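Local coordinates for protein putatuve endo-xylanase (PDB 1O8P) that forms a beta-sandwich carbohydrate-binding module of family 6 from a putative endo-xylanase, and probably binds xylan and cellulose chains, at residues 40-45 with 59-64; 52-57 with 133-138. One frame throughout, in Å; residues are numbered along the deposited sequence.

Contact 1: 40-45 with 59-64; sequences PNLQIF and NGYSTT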
loop_
_atom_site.group_PDB
_atom_site.type_symbol
_atom_site.label_atom_id
_atom_site.label_comp_id
_atom_site.label_asym_id
_atom_site.label_seq_id
_atom_site.Cartn_x
_atom_site.Cartn_y
_atom_site.Cartn_z
ATOM N N PRO A 40 12.070 7.352 -9.220
ATOM C CA PRO A 40 12.472 7.275 -10.637
ATOM C C PRO A 40 12.397 5.879 -11.223
ATOM O O PRO A 40 11.986 5.763 -12.385
ATOM C CB PRO A 40 13.945 7.750 -10.634
ATOM C CG PRO A 40 14.370 7.759 -9.149
ATOM C CD PRO A 40 13.050 8.099 -8.405
ATOM N N ASN A 41 12.749 4.859 -10.427
ATOM C CA ASN A 41 12.849 3.474 -10.885
ATOM C C ASN A 41 11.578 2.654 -10.798
ATOM O O ASN A 41 11.549 1.542 -11.316
ATOM C CB ASN A 41 13.904 2.731 -10.071
ATOM C CG ASN A 41 15.325 3.247 -10.321
ATOM O OD1 ASN A 41 15.544 4.088 -11.188
ATOM N ND2 ASN A 41 16.286 2.729 -9.565
ATOM N N LEU A 42 10.553 3.176 -10.119
ATOM C CA LEU A 42 9.382 2.396 -9.757
ATOM C C LEU A 42 8.798 1.784 -11.011
ATOM O O LEU A 42 8.704 2.458 -12.022
ATOM C CB LEU A 42 8.323 3.257 -9.046
ATOM C CG LEU A 42 7.376 2.494 -8.100
ATOM C CD1 LEU A 42 7.055 3.278 -6.830
ATOM C CD2 LEU A 42 6.094 2.206 -8.846
ATOM N N GLN A 43 8.401 0.518 -10.928
ATOM C CA GLN A 43 7.841 -0.207 -12.102
ATOM C C GLN A 43 6.726 -1.147 -11.738
ATOM O O GLN A 43 6.647 -1.566 -10.599
ATOM C CB GLN A 43 8.935 -1.042 -12.755
ATOM C CG GLN A 43 9.408 -0.439 -14.020
ATOM C CD GLN A 43 10.735 -0.981 -14.367
ATOM O OE1 GLN A 43 10.862 -2.182 -14.679
ATOM N NE2 GLN A 43 11.753 -0.132 -14.293
ATOM N N ILE A 44 5.913 -1.538 -12.724
ATOM C CA ILE A 44 4.896 -2.555 -12.508
ATOM C C ILE A 44 5.356 -3.828 -13.194
ATOM O O ILE A 44 5.750 -3.797 -14.368
ATOM C CB ILE A 44 3.527 -2.058 -13.045
ATOM C CG1 ILE A 44 3.147 -0.717 -12.375
ATOM C CG2 ILE A 44 2.457 -3.136 -12.917
ATOM C CD1 ILE A 44 2.117 0.134 -13.127
ATOM N N PHE A 45 5.325 -4.936 -12.461
ATOM C CA PHE A 45 5.761 -6.225 -12.947
ATOM C C PHE A 45 4.581 -7.187 -13.017
ATOM O O PHE A 45 3.728 -7.195 -12.122
ATOM C CB PHE A 45 6.832 -6.845 -12.036
ATOM C CG PHE A 45 8.072 -6.019 -11.909
ATOM C CD1 PHE A 45 8.774 -5.613 -13.052
ATOM C CD2 PHE A 45 8.557 -5.670 -10.648
ATOM C CE1 PHE A 45 9.898 -4.837 -12.954
ATOM C CE2 PHE A 45 9.707 -4.890 -10.546
ATOM C CZ PHE A 45 10.359 -4.461 -11.716
ATOM N N ASN A 59 14.135 3.070 -0.585
ATOM C CA ASN A 59 13.943 4.046 0.496
ATOM C C ASN A 59 13.555 5.443 -0.025
ATOM O O ASN A 59 14.229 6.006 -0.899
ATOM C CB ASN A 59 15.222 4.148 1.365
ATOM C CG ASN A 59 15.024 5.032 2.553
ATOM O OD1 ASN A 59 13.951 5.035 3.107
ATOM N ND2 ASN A 59 16.037 5.809 2.939
ATOM N N GLY A 60 12.476 5.994 0.526
ATOM C CA GLY A 60 11.959 7.294 0.171
ATOM C C GLY A 60 10.919 7.285 -0.940
ATOM O O GLY A 60 10.259 8.316 -1.173
ATOM N N TYR A 61 10.766 6.156 -1.637
ATOM C CA TYR A 61 9.679 6.030 -2.659
ATOM C C TYR A 61 8.288 6.042 -2.032
ATOM O O TYR A 61 8.132 5.788 -0.842
ATOM C CB TYR A 61 9.793 4.744 -3.459
ATOM C CG TYR A 61 10.859 4.720 -4.516
ATOM C CD1 TYR A 61 12.031 5.479 -4.392
ATOM C CD2 TYR A 61 10.701 3.898 -5.642
ATOM C CE1 TYR A 61 13.026 5.441 -5.384
ATOM C CE2 TYR A 61 11.659 3.852 -6.657
ATOM C CZ TYR A 61 12.819 4.618 -6.523
ATOM O OH TYR A 61 13.760 4.516 -7.495
ATOM N N SER A 62 7.277 6.341 -2.841
ATOM C CA SER A 62 5.940 6.509 -2.345
ATOM C C SER A 62 4.940 6.382 -3.494
ATOM O O SER A 62 5.280 6.647 -4.657
ATOM C CB SER A 62 5.778 7.872 -1.624
ATOM O OG SER A 62 5.751 8.946 -2.557
ATOM N N THR A 63 3.734 5.913 -3.162
ATOM C CA THR A 63 2.636 5.853 -4.111
ATOM C C THR A 63 1.434 6.453 -3.448
ATOM O O THR A 63 1.237 6.311 -2.240
ATOM C CB THR A 63 2.361 4.420 -4.634
ATOM O OG1 THR A 63 2.639 3.483 -3.611
ATOM C CG2 THR A 63 3.333 4.016 -5.704
ATOM N N THR A 64 0.634 7.146 -4.250
ATOM C CA THR A 64 -0.510 7.846 -3.755
ATOM C C THR A 64 -1.736 7.300 -4.446
ATOM O O THR A 64 -1.731 7.132 -5.667
ATOM C CB THR A 64 -0.365 9.336 -4.062
ATOM O OG1 THR A 64 0.729 9.871 -3.313
ATOM C CG2 THR A 64 -1.637 10.164 -3.620
#

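Contact 2: 52-57 with 133-138; sequences SAIGYI and LVFSGP. With CA (calcium ion), chain B.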
loop_
_atom_site.group_PDB
_atom_site.type_symbol
_atom_site.label_atom_id
_atom_site.label_comp_id
_atom_site.label_asym_id
_atom_site.label_seq_id
_atom_site.Cartn_x
_atom_site.Cartn_y
_atom_site.Cartn_z
ATOM N N SER A 52 -0.470 -8.100 -11.255
ATOM C CA SER A 52 0.707 -7.229 -11.294
ATOM C C SER A 52 1.068 -6.724 -9.911
ATOM O O SER A 52 0.232 -6.730 -9.014
ATOM C CB SER A 52 0.474 -6.008 -12.200
ATOM O OG SER A 52 0.129 -6.368 -13.515
ATOM N N ALA A 53 2.306 -6.264 -9.745
ATOM C CA ALA A 53 2.726 -5.721 -8.478
ATOM C C ALA A 53 3.663 -4.569 -8.768
ATOM O O ALA A 53 4.306 -4.517 -9.800
ATOM C CB ALA A 53 3.402 -6.792 -7.629
ATOM N N ILE A 54 3.690 -3.587 -7.899
ATOM C CA ILE A 54 4.752 -2.597 -8.009
ATOM C C ILE A 54 6.060 -3.171 -7.412
ATOM O O ILE A 54 6.023 -3.982 -6.483
ATOM C CB ILE A 54 4.306 -1.254 -7.405
ATOM C CG1 ILE A 54 3.922 -1.420 -5.906
ATOM C CG2 ILE A 54 3.112 -0.686 -8.265
ATOM C CD1 ILE A 54 3.532 -0.144 -5.168
ATOM N N GLY A 55 7.196 -2.724 -7.962
ATOM C CA GLY A 55 8.537 -3.123 -7.546
ATOM C C GLY A 55 9.575 -2.075 -8.000
ATOM O O GLY A 55 9.171 -0.984 -8.427
ATOM N N TYR A 56 10.881 -2.432 -7.950
ATOM C CA TYR A 56 12.041 -1.540 -8.137
ATOM C C TYR A 56 11.881 -0.351 -7.209
ATOM O O TYR A 56 12.185 0.793 -7.563
ATOM C CB TYR A 56 12.286 -1.100 -9.599
ATOM C CG TYR A 56 12.914 -2.112 -10.563
ATOM C CD1 TYR A 56 13.170 -3.445 -10.191
ATOM C CD2 TYR A 56 13.215 -1.737 -11.871
ATOM C CE1 TYR A 56 13.724 -4.373 -11.102
ATOM C CE2 TYR A 56 13.755 -2.630 -12.787
ATOM C CZ TYR A 56 14.017 -3.960 -12.417
ATOM O OH TYR A 56 14.545 -4.849 -13.357
ATOM N N ILE A 57 11.386 -0.636 -6.002
ATOM C CA ILE A 57 11.158 0.367 -4.947
ATOM C C ILE A 57 12.415 0.566 -4.091
ATOM O O ILE A 57 13.167 -0.373 -3.852
ATOM C CB ILE A 57 9.903 -0.017 -4.097
ATOM C CG1 ILE A 57 8.606 0.392 -4.831
ATOM C CG2 ILE A 57 9.968 0.527 -2.655
ATOM C CD1 ILE A 57 7.379 -0.319 -4.303
ATOM N N LEU A 133 1.415 5.443 0.452
ATOM C CA LEU A 133 2.347 4.416 0.969
ATOM C C LEU A 133 3.795 4.932 0.795
ATOM O O LEU A 133 4.184 5.298 -0.304
ATOM C CB LEU A 133 2.160 3.094 0.198
ATOM C CG LEU A 133 0.722 2.552 0.146
ATOM C CD1 LEU A 133 0.699 1.238 -0.679
ATOM C CD2 LEU A 133 0.179 2.323 1.599
ATOM N N VAL A 134 4.555 4.991 1.886
ATOM C CA VAL A 134 5.909 5.470 1.868
ATOM C C VAL A 134 6.781 4.293 2.255
ATOM O O VAL A 134 6.552 3.651 3.273
ATOM C CB VAL A 134 6.122 6.717 2.807
ATOM C CG1 VAL A 134 7.566 7.251 2.695
ATOM C CG2 VAL A 134 5.070 7.827 2.505
ATOM N N PHE A 135 7.771 4.013 1.409
ATOM C CA PHE A 135 8.606 2.826 1.507
ATOM C C PHE A 135 10.027 3.128 2.039
ATOM O O PHE A 135 10.615 4.139 1.660
ATOM C CB PHE A 135 8.715 2.212 0.119
ATOM C CG PHE A 135 7.392 1.819 -0.468
ATOM C CD1 PHE A 135 6.738 0.677 -0.034
ATOM C CD2 PHE A 135 6.809 2.593 -1.444
ATOM C CE1 PHE A 135 5.510 0.299 -0.577
ATOM C CE2 PHE A 135 5.579 2.249 -1.997
ATOM C CZ PHE A 135 4.936 1.097 -1.562
ATOM N N SER A 136 10.557 2.250 2.899
ATOM C CA SER A 136 11.874 2.456 3.534
ATOM C C SER A 136 12.944 1.539 2.939
ATOM O O SER A 136 14.118 1.532 3.328
ATOM C CB SER A 136 11.785 2.335 5.067
ATOM O OG SER A 136 11.605 0.996 5.454
ATOM N N GLY A 137 12.550 0.801 1.933
ATOM C CA GLY A 137 13.445 -0.157 1.339
ATOM C C GLY A 137 12.705 -0.957 0.283
ATOM O O GLY A 137 11.502 -0.789 0.087
ATOM N N PRO A 138 13.454 -1.786 -0.436
ATOM C CA PRO A 138 12.897 -2.661 -1.492
ATOM C C PRO A 138 11.761 -3.598 -0.992
ATOM O O PRO A 138 11.906 -4.288 0.036
ATOM C CB PRO A 138 14.123 -3.472 -1.964
ATOM C CG PRO A 138 15.362 -2.676 -1.470
ATOM C CD PRO A 138 14.919 -1.883 -0.302
HETATM CA CA CA B . -1.806 -6.033 -8.079
HETATM O O HOH W 1 -2.874 -7.162 -9.980
#

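Contact 1: 40-45 with 59-64
Tyr61 reaches across to Pro40, Asn41 and Leu42, in the loop that enters strand 43-46. The setting is the beta-sandwich of a family 6 carbohydrate-binding module. Here a small hairpin, 43-46 with 52-55, packs beside the larger mixed sheet. The two backbones are not paired as strands. The nearest CA atoms, those of Leu42 and Tyr61, are 8.0 Å apart, and side chains bridge the gap.

One polar bond crosses the contact. The backbone N of Asn41 donates to the Tyr61 OH at 3.1 Å, with an angle of 152° at the hydrogen. The phenol thus serves a main-chain N-H of the loop. Asn41 CB also lies 3.1 Å from Tyr61 OH, a close approach. The Asn41 amide plane is turned 73° from the ring plane.

The remaining contacts are van der Waals packing. The Pro40 ring packs by its CD at the far end of the phenol, 4.0 Å from Tyr61 CZ. Its CG is 3.7 Å from Tyr61 OH. Leu42 runs alongside the tyrosine in the opposite sense, from the hydroxyl end back toward the strand. CG of Leu42 sits anti to the backbone N (chi1 -154°), and from it CD1 extends alongside the ring, 3.9 Å from Tyr61 CD2. Leu42 also touches Ile57, which follows the hairpin.

Thr63 completes the apolar patch with its methyl group. Its two branches face different partners: OG1 is hydrogen-bonded to Tyr65 OH, and CG2 lies 4.0 Å from Leu42 CD1.

Contact 2: 52-57 with 133-138
Ile57 and Pro138 bring the two backbones together, with CA atoms 4.9 Å apart and no conventional hydrogen bond between the segments; Pro138 CA instead makes a CH...O contact of 3.3 Å with Ile57 O.

Side-chain packing centres on the Phe135 ring. Ile57 meets it with both branches. CD1 sits over the middle of one face in a CH-pi contact, 3.9 Å from the ring centroid and 13° off the ring normal. CG2 approaches the base of the side chain, 3.5 Å from Phe135 CB. This branch is anti to the backbone N, while CG1 (chi1 -80°) lies beside that N and carries CD1 out over the ring. The same CG2 also touches Gly137 O. Ile54 comes from another direction, at about a right angle to the phenylalanine. Its CD1 stops 4.1 Å from Phe135 CZ. The backbone C of Leu133 lies over the opposite face of the ring, nearer its rim.

At the far end of 52-57, Ser52 O binds the calcium ion at 2.4 Å, together with Gln30, Glu32 and Asp142. A water on the metal accepts a hydrogen bond from Ser52 N. The chemistry is therefore divided: Ser52 meets the metal through a backbone oxygen, while Ile54 and Ile57 meet 133-138 mainly through hydrocarbon packing, with one CH...O contact at Pro138.

Overall arrangement
The centres of contacts 1 and 2 lie about 5 Å apart, on the same side of the chain's centre. Their segments alternate along the chain: 40-45, 52-57, 59-64, then 133-138. Contact 1 uses the loop that leads into the hairpin of strands 43-46 and 52-55; contact 2 uses Ile54 within it and Ile57 just after it. The other sides lie on or beside strands 62-69 and 128-135, antiparallel neighbours in the mixed sheet. Backbone hydrogen bonds tie these together, Thr63 O to Leu133 N and Gly60 N to Phe135 O. Together the contacts pack the hairpin, whose Ser52 binds calcium, and the loops at its two ends against the mixed sheet.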